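Tryptophanyl-tRNA synthetase (Pyrococcus horikoshii, PDB 3JXE) catalyses the ATP-dependent attachment of L-tryptophan to tRNA(Trp), releasing AMP and diphosphate, as an aminoacyl-tRNA synthetase of class I. Local coordinates at residues N155-A169 with F193-E205. Sequence-based numbering, arbitrary orientation.
With TYM (tryptophanyl-5'AMP), chain E.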
ATOM      1  N   ASN B 155       8.723   3.575   4.876  1.00 62.42           N
ATOM      2  CA  ASN B 155       7.473   2.993   4.368  1.00 62.02           C
ATOM      3  C   ASN B 155       7.624   1.620   3.712  1.00 61.74           C
ATOM      4  O   ASN B 155       6.716   0.791   3.790  1.00 61.79           O
ATOM      5  CB  ASN B 155       6.775   3.952   3.403  1.00 61.98           C
ATOM      6  CG  ASN B 155       6.168   5.156   4.100  1.00 62.14           C
ATOM      7  OD1 ASN B 155       5.822   5.104   5.282  1.00 62.51           O
ATOM      8  ND2 ASN B 155       6.027   6.252   3.361  1.00 62.21           N
ATOM      9  N   SER B 156       8.769   1.389   3.075  1.00 61.41           N
ATOM     10  CA  SER B 156       9.057   0.117   2.413  1.00 61.08           C
ATOM     11  C   SER B 156       9.441  -0.983   3.404  1.00 60.93           C
ATOM     12  O   SER B 156       9.397  -2.170   3.080  1.00 60.86           O
ATOM     13  CB  SER B 156      10.174   0.301   1.380  1.00 61.04           C
ATOM     14  OG  SER B 156      11.406   0.619   2.004  1.00 60.78           O
ATOM     15  N   GLU B 157       9.814  -0.577   4.613  1.00 60.77           N
ATOM     16  CA  GLU B 157      10.331  -1.493   5.621  1.00 60.66           C
ATOM     17  C   GLU B 157       9.295  -1.745   6.713  1.00 60.51           C
ATOM     18  O   GLU B 157       8.929  -2.891   6.977  1.00 60.44           O
ATOM     19  CB  GLU B 157      11.608  -0.910   6.214  1.00 60.73           C
ATOM     20  CG  GLU B 157      12.405  -1.847   7.087  1.00 60.88           C
ATOM     21  CD  GLU B 157      13.485  -1.108   7.835  1.00 61.44           C
ATOM     22  OE1 GLU B 157      13.184  -0.038   8.409  1.00 62.06           O
ATOM     23  OE2 GLU B 157      14.637  -1.589   7.842  1.00 61.58           O
ATOM     24  N   PHE B 158       8.839  -0.669   7.349  1.00 60.38           N
ATOM     25  CA  PHE B 158       7.729  -0.732   8.289  1.00 60.34           C
ATOM     26  C   PHE B 158       6.438  -0.646   7.479  1.00 60.36           C
ATOM     27  O   PHE B 158       5.723   0.358   7.523  1.00 60.38           O
ATOM     28  CB  PHE B 158       7.831   0.403   9.317  1.00 60.32           C
ATOM     29  CG  PHE B 158       6.765   0.371  10.382  1.00 60.37           C
ATOM     30  CD1 PHE B 158       5.777   1.355  10.424  1.00 60.31           C
ATOM     31  CD2 PHE B 158       6.752  -0.633  11.350  1.00 60.23           C
ATOM     32  CE1 PHE B 158       4.788   1.337  11.410  1.00 60.33           C
ATOM     33  CE2 PHE B 158       5.768  -0.661  12.340  1.00 60.05           C
ATOM     34  CZ  PHE B 158       4.787   0.327  12.371  1.00 60.17           C
ATOM     35  N   THR B 159       6.156  -1.715   6.735  1.00 60.29           N
ATOM     36  CA  THR B 159       5.027  -1.753   5.807  1.00 60.25           C
ATOM     37  C   THR B 159       3.667  -1.781   6.508  1.00 60.26           C
ATOM     38  O   THR B 159       2.625  -1.886   5.860  1.00 60.35           O
ATOM     39  CB  THR B 159       5.134  -2.936   4.825  1.00 60.25           C
ATOM     40  OG1 THR B 159       5.425  -4.142   5.540  1.00 60.26           O
ATOM     41  CG2 THR B 159       6.217  -2.682   3.791  1.00 60.18           C
ATOM     42  N   LYS B 160       3.688  -1.663   7.831  1.00 60.24           N
ATOM     43  CA  LYS B 160       2.475  -1.623   8.633  1.00 60.27           C
ATOM     44  C   LYS B 160       1.574  -0.437   8.259  1.00 60.24           C
ATOM     45  O   LYS B 160       0.351  -0.524   8.407  1.00 60.31           O
ATOM     46  CB  LYS B 160       2.834  -1.586  10.123  1.00 60.33           C
ATOM     47  CG  LYS B 160       1.833  -2.268  11.051  1.00 60.63           C
ATOM     48  CD  LYS B 160       0.804  -1.283  11.607  1.00 61.38           C
ATOM     49  CE  LYS B 160      -0.018  -1.896  12.735  1.00 61.83           C
ATOM     50  NZ  LYS B 160      -0.829  -3.066  12.281  1.00 62.29           N
ATOM     51  N   ILE B 161       2.164   0.654   7.761  1.00 60.08           N
ATOM     52  CA  ILE B 161       1.370   1.825   7.354  1.00 59.95           C
ATOM     53  C   ILE B 161       0.402   1.522   6.219  1.00 59.88           C
ATOM     54  O   ILE B 161      -0.582   2.238   6.044  1.00 59.99           O
ATOM     55  CB  ILE B 161       2.206   3.115   7.011  1.00 59.91           C
ATOM     56  CG1 ILE B 161       3.006   2.988   5.697  1.00 59.82           C
ATOM     57  CG2 ILE B 161       3.026   3.584   8.210  1.00 60.17           C
ATOM     58  CD1 ILE B 161       3.947   1.802   5.580  1.00 59.51           C
ATOM     59  N   TYR B 162       0.675   0.469   5.451  1.00 59.70           N
ATOM     60  CA  TYR B 162      -0.274   0.032   4.437  1.00 59.57           C
ATOM     61  C   TYR B 162      -1.600  -0.367   5.090  1.00 59.62           C
ATOM     62  O   TYR B 162      -2.663   0.070   4.653  1.00 59.70           O
ATOM     63  CB  TYR B 162       0.279  -1.112   3.585  1.00 59.43           C
ATOM     64  CG  TYR B 162      -0.723  -1.616   2.572  1.00 59.10           C
ATOM     65  CD1 TYR B 162      -1.289  -2.886   2.693  1.00 58.94           C
ATOM     66  CD2 TYR B 162      -1.133  -0.810   1.510  1.00 58.61           C
ATOM     67  CE1 TYR B 162      -2.220  -3.347   1.769  1.00 58.85           C
ATOM     68  CE2 TYR B 162      -2.060  -1.259   0.584  1.00 58.58           C
ATOM     69  CZ  TYR B 162      -2.599  -2.526   0.719  1.00 58.87           C
ATOM     70  OH  TYR B 162      -3.520  -2.968  -0.200  1.00 59.09           O
ATOM     71  N   GLU B 163      -1.522  -1.177   6.144  1.00 59.58           N
ATOM     72  CA  GLU B 163      -2.696  -1.562   6.923  1.00 59.57           C
ATOM     73  C   GLU B 163      -3.281  -0.355   7.663  1.00 59.43           C
ATOM     74  O   GLU B 163      -4.485  -0.292   7.902  1.00 59.47           O
ATOM     75  CB  GLU B 163      -2.337  -2.690   7.894  1.00 59.69           C
ATOM     76  CG  GLU B 163      -3.527  -3.417   8.522  1.00 60.27           C
ATOM     77  CD  GLU B 163      -4.018  -2.768   9.809  1.00 61.53           C
ATOM     78  OE1 GLU B 163      -3.186  -2.196  10.552  1.00 61.99           O
ATOM     79  OE2 GLU B 163      -5.240  -2.834  10.081  1.00 62.12           O
ATOM     80  N   MET B 164      -2.425   0.602   8.009  1.00 59.35           N
ATOM     81  CA  MET B 164      -2.854   1.839   8.663  1.00 59.28           C
ATOM     82  C   MET B 164      -3.487   2.835   7.691  1.00 59.31           C
ATOM     83  O   MET B 164      -4.138   3.790   8.119  1.00 59.44           O
ATOM     84  CB  MET B 164      -1.677   2.509   9.373  1.00 59.26           C
ATOM     85  CG  MET B 164      -1.163   1.773  10.598  1.00 59.17           C
ATOM     86  SD  MET B 164       0.393   2.456  11.203  1.00 59.30           S
ATOM     87  CE  MET B 164      -0.106   4.098  11.724  1.00 59.00           C
ATOM     88  N   ALA B 165      -3.288   2.614   6.393  1.00 59.29           N
ATOM     89  CA  ALA B 165      -3.776   3.528   5.356  1.00 59.22           C
ATOM     90  C   ALA B 165      -5.109   3.095   4.748  1.00 59.19           C
ATOM     91  O   ALA B 165      -5.871   3.931   4.258  1.00 59.16           O
ATOM     92  CB  ALA B 165      -2.734   3.690   4.262  1.00 59.21           C
ATOM     93  N   ILE B 166      -5.381   1.792   4.785  1.00 59.13           N
ATOM     94  CA  ILE B 166      -6.577   1.213   4.162  1.00 59.13           C
ATOM     95  C   ILE B 166      -7.895   1.922   4.544  1.00 59.19           C
ATOM     96  O   ILE B 166      -8.668   2.278   3.651  1.00 59.24           O
ATOM     97  CB  ILE B 166      -6.655  -0.336   4.374  1.00 59.10           C
ATOM     98  CG1 ILE B 166      -5.466  -1.048   3.713  1.00 58.94           C
ATOM     99  CG2 ILE B 166      -7.971  -0.909   3.852  1.00 59.18           C
ATOM    100  CD1 ILE B 166      -5.369  -0.882   2.195  1.00 58.81           C
ATOM    101  N   PRO B 167      -8.159   2.127   5.856  1.00 59.20           N
ATOM    102  CA  PRO B 167      -9.374   2.852   6.246  1.00 59.20           C
ATOM    103  C   PRO B 167      -9.633   4.153   5.469  1.00 59.25           C
ATOM    104  O   PRO B 167     -10.730   4.331   4.937  1.00 59.26           O
ATOM    105  CB  PRO B 167      -9.140   3.140   7.730  1.00 59.15           C
ATOM    106  CG  PRO B 167      -8.334   1.984   8.182  1.00 59.24           C
ATOM    107  CD  PRO B 167      -7.400   1.685   7.042  1.00 59.20           C
ATOM    108  N   ILE B 168      -8.640   5.039   5.393  1.00 59.36           N
ATOM    109  CA  ILE B 168      -8.810   6.311   4.677  1.00 59.40           C
ATOM    110  C   ILE B 168      -8.671   6.166   3.152  1.00 59.49           C
ATOM    111  O   ILE B 168      -9.128   7.022   2.394  1.00 59.44           O
ATOM    112  CB  ILE B 168      -7.889   7.443   5.238  1.00 59.35           C
ATOM    113  CG1 ILE B 168      -8.446   8.821   4.847  1.00 59.27           C
ATOM    114  CG2 ILE B 168      -6.434   7.255   4.790  1.00 59.32           C
ATOM    115  CD1 ILE B 168      -7.936   9.978   5.678  1.00 59.08           C
ATOM    116  N   ALA B 169      -8.054   5.073   2.710  1.00 59.68           N
ATOM    117  CA  ALA B 169      -7.950   4.778   1.283  1.00 59.98           C
ATOM    118  C   ALA B 169      -9.306   4.370   0.703  1.00 60.20           C
ATOM    119  O   ALA B 169      -9.477   4.315  -0.516  1.00 60.26           O
ATOM    120  CB  ALA B 169      -6.911   3.700   1.036  1.00 59.94           C
ATOM    121  N   PHE B 193      -2.500   6.487  -4.721  1.00 57.34           N
ATOM    122  CA  PHE B 193      -2.708   5.849  -3.427  1.00 57.28           C
ATOM    123  C   PHE B 193      -1.948   6.543  -2.306  1.00 57.24           C
ATOM    124  O   PHE B 193      -2.415   6.579  -1.167  1.00 57.24           O
ATOM    125  CB  PHE B 193      -2.295   4.382  -3.488  1.00 57.22           C
ATOM    126  CG  PHE B 193      -2.489   3.641  -2.192  1.00 57.43           C
ATOM    127  CD1 PHE B 193      -1.397   3.298  -1.404  1.00 57.56           C
ATOM    128  CD2 PHE B 193      -3.763   3.289  -1.759  1.00 57.57           C
ATOM    129  CE1 PHE B 193      -1.569   2.615  -0.206  1.00 57.61           C
ATOM    130  CE2 PHE B 193      -3.944   2.605  -0.564  1.00 57.62           C
ATOM    131  CZ  PHE B 193      -2.846   2.269   0.216  1.00 57.62           C
ATOM    132  N   PHE B 194      -0.786   7.104  -2.638  1.00 57.19           N
ATOM    133  CA  PHE B 194       0.153   7.598  -1.632  1.00 57.05           C
ATOM    134  C   PHE B 194      -0.398   8.540  -0.546  1.00 57.16           C
ATOM    135  O   PHE B 194       0.018   8.431   0.605  1.00 57.24           O
ATOM    136  CB  PHE B 194       1.412   8.204  -2.267  1.00 56.91           C
ATOM    137  CG  PHE B 194       2.348   8.803  -1.260  1.00 56.59           C
ATOM    138  CD1 PHE B 194       2.399  10.181  -1.073  1.00 56.31           C
ATOM    139  CD2 PHE B 194       3.138   7.987  -0.454  1.00 56.05           C
ATOM    140  CE1 PHE B 194       3.240  10.738  -0.120  1.00 55.84           C
ATOM    141  CE2 PHE B 194       3.981   8.536   0.502  1.00 55.73           C
ATOM    142  CZ  PHE B 194       4.032   9.916   0.669  1.00 55.69           C
ATOM    143  N   PRO B 195      -1.310   9.475  -0.897  1.00 57.24           N
ATOM    144  CA  PRO B 195      -1.850  10.348   0.154  1.00 57.31           C
ATOM    145  C   PRO B 195      -2.378   9.593   1.380  1.00 57.42           C
ATOM    146  O   PRO B 195      -2.281  10.101   2.500  1.00 57.43           O
ATOM    147  CB  PRO B 195      -2.989  11.080  -0.554  1.00 57.29           C
ATOM    148  CG  PRO B 195      -2.562  11.127  -1.966  1.00 57.27           C
ATOM    149  CD  PRO B 195      -1.869   9.821  -2.218  1.00 57.24           C
ATOM    150  N   ALA B 196      -2.914   8.391   1.167  1.00 57.52           N
ATOM    151  CA  ALA B 196      -3.365   7.532   2.263  1.00 57.69           C
ATOM    152  C   ALA B 196      -2.205   7.125   3.175  1.00 57.87           C
ATOM    153  O   ALA B 196      -2.370   7.028   4.392  1.00 58.01           O
ATOM    154  CB  ALA B 196      -4.079   6.304   1.722  1.00 57.60           C
ATOM    155  N   ILE B 197      -1.037   6.898   2.575  1.00 58.00           N
ATOM    156  CA  ILE B 197       0.175   6.527   3.305  1.00 58.14           C
ATOM    157  C   ILE B 197       0.712   7.679   4.168  1.00 58.39           C
ATOM    158  O   ILE B 197       1.110   7.456   5.311  1.00 58.52           O
ATOM    159  CB  ILE B 197       1.277   5.995   2.338  1.00 58.08           C
ATOM    160  CG1 ILE B 197       0.815   4.710   1.633  1.00 57.96           C
ATOM    161  CG2 ILE B 197       2.609   5.786   3.057  1.00 58.04           C
ATOM    162  CD1 ILE B 197       0.727   3.470   2.523  1.00 57.68           C
ATOM    163  N   GLN B 198       0.716   8.900   3.633  1.00 58.60           N
ATOM    164  CA  GLN B 198       1.226  10.058   4.380  1.00 58.82           C
ATOM    165  C   GLN B 198       0.272  10.515   5.488  1.00 59.11           C
ATOM    166  O   GLN B 198       0.699  11.105   6.483  1.00 59.19           O
ATOM    167  CB  GLN B 198       1.582  11.224   3.446  1.00 58.72           C
ATOM    168  CG  GLN B 198       2.190  12.432   4.170  1.00 58.44           C
ATOM    169  CD  GLN B 198       3.095  13.280   3.297  1.00 58.16           C
ATOM    170  OE1 GLN B 198       3.577  12.836   2.257  1.00 58.12           O
ATOM    171  NE2 GLN B 198       3.346  14.508   3.732  1.00 58.35           N
ATOM    172  N   ILE B 199      -1.015  10.239   5.306  1.00 59.46           N
ATOM    173  CA  ILE B 199      -2.026  10.551   6.312  1.00 59.79           C
ATOM    174  C   ILE B 199      -1.991   9.524   7.454  1.00 60.10           C
ATOM    175  O   ILE B 199      -2.182   9.876   8.621  1.00 60.04           O
ATOM    176  CB  ILE B 199      -3.437  10.645   5.674  1.00 59.73           C
ATOM    177  CG1 ILE B 199      -3.605  11.994   4.966  1.00 59.67           C
ATOM    178  CG2 ILE B 199      -4.530  10.455   6.716  1.00 59.72           C
ATOM    179  CD1 ILE B 199      -4.694  12.019   3.907  1.00 59.64           C
ATOM    180  N   ALA B 200      -1.708   8.270   7.104  1.00 60.46           N
ATOM    181  CA  ALA B 200      -1.732   7.142   8.045  1.00 60.95           C
ATOM    182  C   ALA B 200      -1.055   7.362   9.415  1.00 61.30           C
ATOM    183  O   ALA B 200      -1.634   6.994  10.438  1.00 61.37           O
ATOM    184  CB  ALA B 200      -1.201   5.867   7.375  1.00 60.95           C
ATOM    185  N   PRO B 201       0.164   7.947   9.447  1.00 61.66           N
ATOM    186  CA  PRO B 201       0.826   8.133  10.741  1.00 61.98           C
ATOM    187  C   PRO B 201       0.092   9.016  11.757  1.00 62.39           C
ATOM    188  O   PRO B 201       0.494   9.062  12.921  1.00 62.45           O
ATOM    189  CB  PRO B 201       2.167   8.769  10.357  1.00 61.92           C
ATOM    190  CG  PRO B 201       2.383   8.369   8.947  1.00 61.72           C
ATOM    191  CD  PRO B 201       1.023   8.424   8.348  1.00 61.70           C
ATOM    192  N   THR B 202      -0.970   9.701  11.333  1.00 62.91           N
ATOM    193  CA  THR B 202      -1.803  10.470  12.267  1.00 63.42           C
ATOM    194  C   THR B 202      -2.682   9.551  13.120  1.00 63.84           C
ATOM    195  O   THR B 202      -3.272   9.988  14.110  1.00 63.87           O
ATOM    196  CB  THR B 202      -2.694  11.513  11.551  1.00 63.37           C
ATOM    197  OG1 THR B 202      -3.533  10.859  10.593  1.00 63.32           O
ATOM    198  CG2 THR B 202      -1.848  12.564  10.852  1.00 63.34           C
ATOM    199  N   PHE B 203      -2.759   8.281  12.730  1.00 64.39           N
ATOM    200  CA  PHE B 203      -3.541   7.289  13.458  1.00 64.97           C
ATOM    201  C   PHE B 203      -2.646   6.339  14.259  1.00 65.43           C
ATOM    202  O   PHE B 203      -3.039   5.205  14.549  1.00 65.57           O
ATOM    203  CB  PHE B 203      -4.438   6.488  12.502  1.00 64.95           C
ATOM    204  CG  PHE B 203      -5.147   7.327  11.470  1.00 65.15           C
ATOM    205  CD1 PHE B 203      -5.946   8.407  11.848  1.00 65.33           C
ATOM    206  CD2 PHE B 203      -5.031   7.023  10.117  1.00 65.13           C
ATOM    207  CE1 PHE B 203      -6.603   9.179  10.893  1.00 65.40           C
ATOM    208  CE2 PHE B 203      -5.687   7.785   9.155  1.00 65.29           C
ATOM    209  CZ  PHE B 203      -6.474   8.866   9.543  1.00 65.47           C
ATOM    210  N   PHE B 204      -1.447   6.802  14.612  1.00 65.98           N
ATOM    211  CA  PHE B 204      -0.530   6.008  15.433  1.00 66.49           C
ATOM    212  C   PHE B 204      -1.031   5.887  16.868  1.00 66.95           C
ATOM    213  O   PHE B 204      -0.816   4.867  17.527  1.00 66.92           O
ATOM    214  CB  PHE B 204       0.885   6.596  15.416  1.00 66.44           C
ATOM    215  CG  PHE B 204       1.843   5.870  14.504  1.00 66.25           C
ATOM    216  CD1 PHE B 204       2.509   6.553  13.491  1.00 66.13           C
ATOM    217  CD2 PHE B 204       2.088   4.507  14.666  1.00 65.96           C
ATOM    218  CE1 PHE B 204       3.400   5.891  12.647  1.00 66.01           C
ATOM    219  CE2 PHE B 204       2.975   3.837  13.826  1.00 65.91           C
ATOM    220  CZ  PHE B 204       3.633   4.530  12.814  1.00 65.91           C
ATOM    221  N   GLU B 205      -1.694   6.938  17.344  1.00 67.57           N
ATOM    222  CA  GLU B 205      -2.269   6.961  18.686  1.00 68.21           C
ATOM    223  C   GLU B 205      -3.681   7.545  18.674  1.00 68.52           C
ATOM    224  O   GLU B 205      -4.071   8.229  17.724  1.00 68.61           O
ATOM    225  CB  GLU B 205      -1.373   7.762  19.638  1.00 68.28           C
ATOM    226  CG  GLU B 205      -0.081   7.055  20.039  1.00 68.76           C
ATOM    227  CD  GLU B 205       0.863   7.950  20.826  1.00 69.45           C
ATOM    228  OE1 GLU B 205       0.381   8.750  21.662  1.00 69.70           O
ATOM    229  OE2 GLU B 205       2.092   7.850  20.611  1.00 69.71           O
TER
HETATM  230  P   TYM E 900      10.244  16.865   1.766  0.80 43.72           P
HETATM  231  O1P TYM E 900      11.177  15.724   1.895  0.80 43.57           O
HETATM  232  O2P TYM E 900      10.089  17.539   0.459  0.80 43.90           O
HETATM  233  O5' TYM E 900      10.648  17.993   2.841  0.80 43.91           O
HETATM  234  C5' TYM E 900      10.822  17.633   4.217  0.80 44.62           C
HETATM  235  C4' TYM E 900      10.414  18.781   5.148  0.80 45.19           C
HETATM  236  O4' TYM E 900      11.081  20.005   4.730  0.80 45.24           O
HETATM  237  C1' TYM E 900      10.072  21.031   4.500  0.80 45.50           C
HETATM  238  N9  TYM E 900      10.650  21.899   3.426  0.80 45.48           N
HETATM  239  C4  TYM E 900      11.086  23.148   3.589  0.80 45.35           C
HETATM  240  N3  TYM E 900      11.131  23.985   4.643  0.80 45.35           N
HETATM  241  C2  TYM E 900      11.624  25.213   4.522  0.80 45.11           C
HETATM  242  N1  TYM E 900      12.087  25.658   3.363  0.80 44.98           N
HETATM  243  C6  TYM E 900      12.075  24.875   2.270  0.80 45.27           C
HETATM  244  N6  TYM E 900      12.545  25.338   1.115  0.80 45.35           N
HETATM  245  C5  TYM E 900      11.563  23.583   2.363  0.80 45.32           C
HETATM  246  N7  TYM E 900      11.408  22.585   1.499  0.80 45.33           N
HETATM  247  C8  TYM E 900      10.857  21.558   2.151  0.80 45.38           C
HETATM  248  C2' TYM E 900       8.805  20.256   4.149  0.80 45.69           C
HETATM  249  O2' TYM E 900       7.651  21.012   4.508  0.80 45.76           O
HETATM  250  C3' TYM E 900       8.909  19.045   5.069  0.80 45.70           C
HETATM  251  O3' TYM E 900       8.444  19.389   6.385  0.80 46.38           O
HETATM  252  NH3 TYM E 900       6.258  13.965   1.277  0.80 43.19           N
HETATM  253  CA  TYM E 900       7.071  14.658   2.285  0.80 43.21           C
HETATM  254  CB  TYM E 900       7.554  13.656   3.334  0.80 43.13           C
HETATM  255  CG  TYM E 900       6.590  13.576   4.557  0.80 42.78           C
HETATM  256  CD2 TYM E 900       6.276  14.575   5.472  0.80 42.29           C
HETATM  257  CE2 TYM E 900       5.369  14.044   6.398  0.80 42.20           C
HETATM  258  CE3 TYM E 900       6.690  15.900   5.592  0.80 42.33           C
HETATM  259  CD1 TYM E 900       5.885  12.488   4.945  0.80 42.80           C
HETATM  260  NE1 TYM E 900       5.121  12.773   6.092  0.80 42.45           N
HETATM  261  CZ2 TYM E 900       4.887  14.836   7.433  0.80 42.08           C
HETATM  262  CZ3 TYM E 900       6.201  16.693   6.631  0.80 42.14           C
HETATM  263  CH2 TYM E 900       5.299  16.161   7.552  0.80 42.04           C
HETATM  264  C   TYM E 900       8.288  15.310   1.619  0.80 43.36           C
HETATM  265  O   TYM E 900       8.746  14.854   0.570  0.80 43.36           O
HETATM  266  OPP TYM E 900       8.781  16.402   2.293  0.80 43.46           O
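Met-164 can be followed from helix 160-169 across residues 200-204. Its CB lies 3.9 Å from the CB of Ala-200. CG stands anti to the carbonyl carbon (chi1 -70°), and the chain then bends at chi3, which carries the methyl over Phe-204. SD meets that ring obliquely, 4.4 Å from its centroid, a Met-aromatic contact. CE lies over the centre of the face: it sits 3.6 Å from the Phe-204 centroid and only 8° off the ring normal, the geometry of a CH-pi contact, while also touching the carbonyl O of Ala-200. Phe-158 CE1 lies in plane at the edge of this ring, 3.7 Å from Phe-204 CZ, and a further ring, Tyr-109, stacks on Phe-204.

Where the helices cross, at 111°, the CB of Ala-165 lies 3.9 Å from the CB of Ala-196, small side chains consistent with the 8.1 Å separation of the axes of segments 160-169 and 193-199. Larger side chains flank them. Ile-168 CD1 reaches Ile-199 CG2, and Tyr-162 CE2 and Phe-193 CZ meet obliquely.

The CB of Gln-198 is directed away from helix 160-169, and its extended chain ends at tryptophanyl-5'AMP, where OE1 accepts a hydrogen bond from the ligand NH3 at 3.1 Å; its amide lies against the indole, and NE2 hydrogen-bonds Gln-217. Cutting this side chain back to an alanine would remove OE1 and is likely to leave the ligand's amino group without this acceptor and the indole without the amide beside it.

At the dimer interface, Phe-193 stacks on Phe-193 of the second subunit, and the Tyr-162 hydroxyl hydrogen-bonds Asp-115 of that subunit. Helix 160-171 follows strand 150-154, one of the two outer strands of the Rossmann-fold sheet; helix 189-199 lies between helix 160-171 and the pocket, with helices 114-120 and 218-227 touching its side chains.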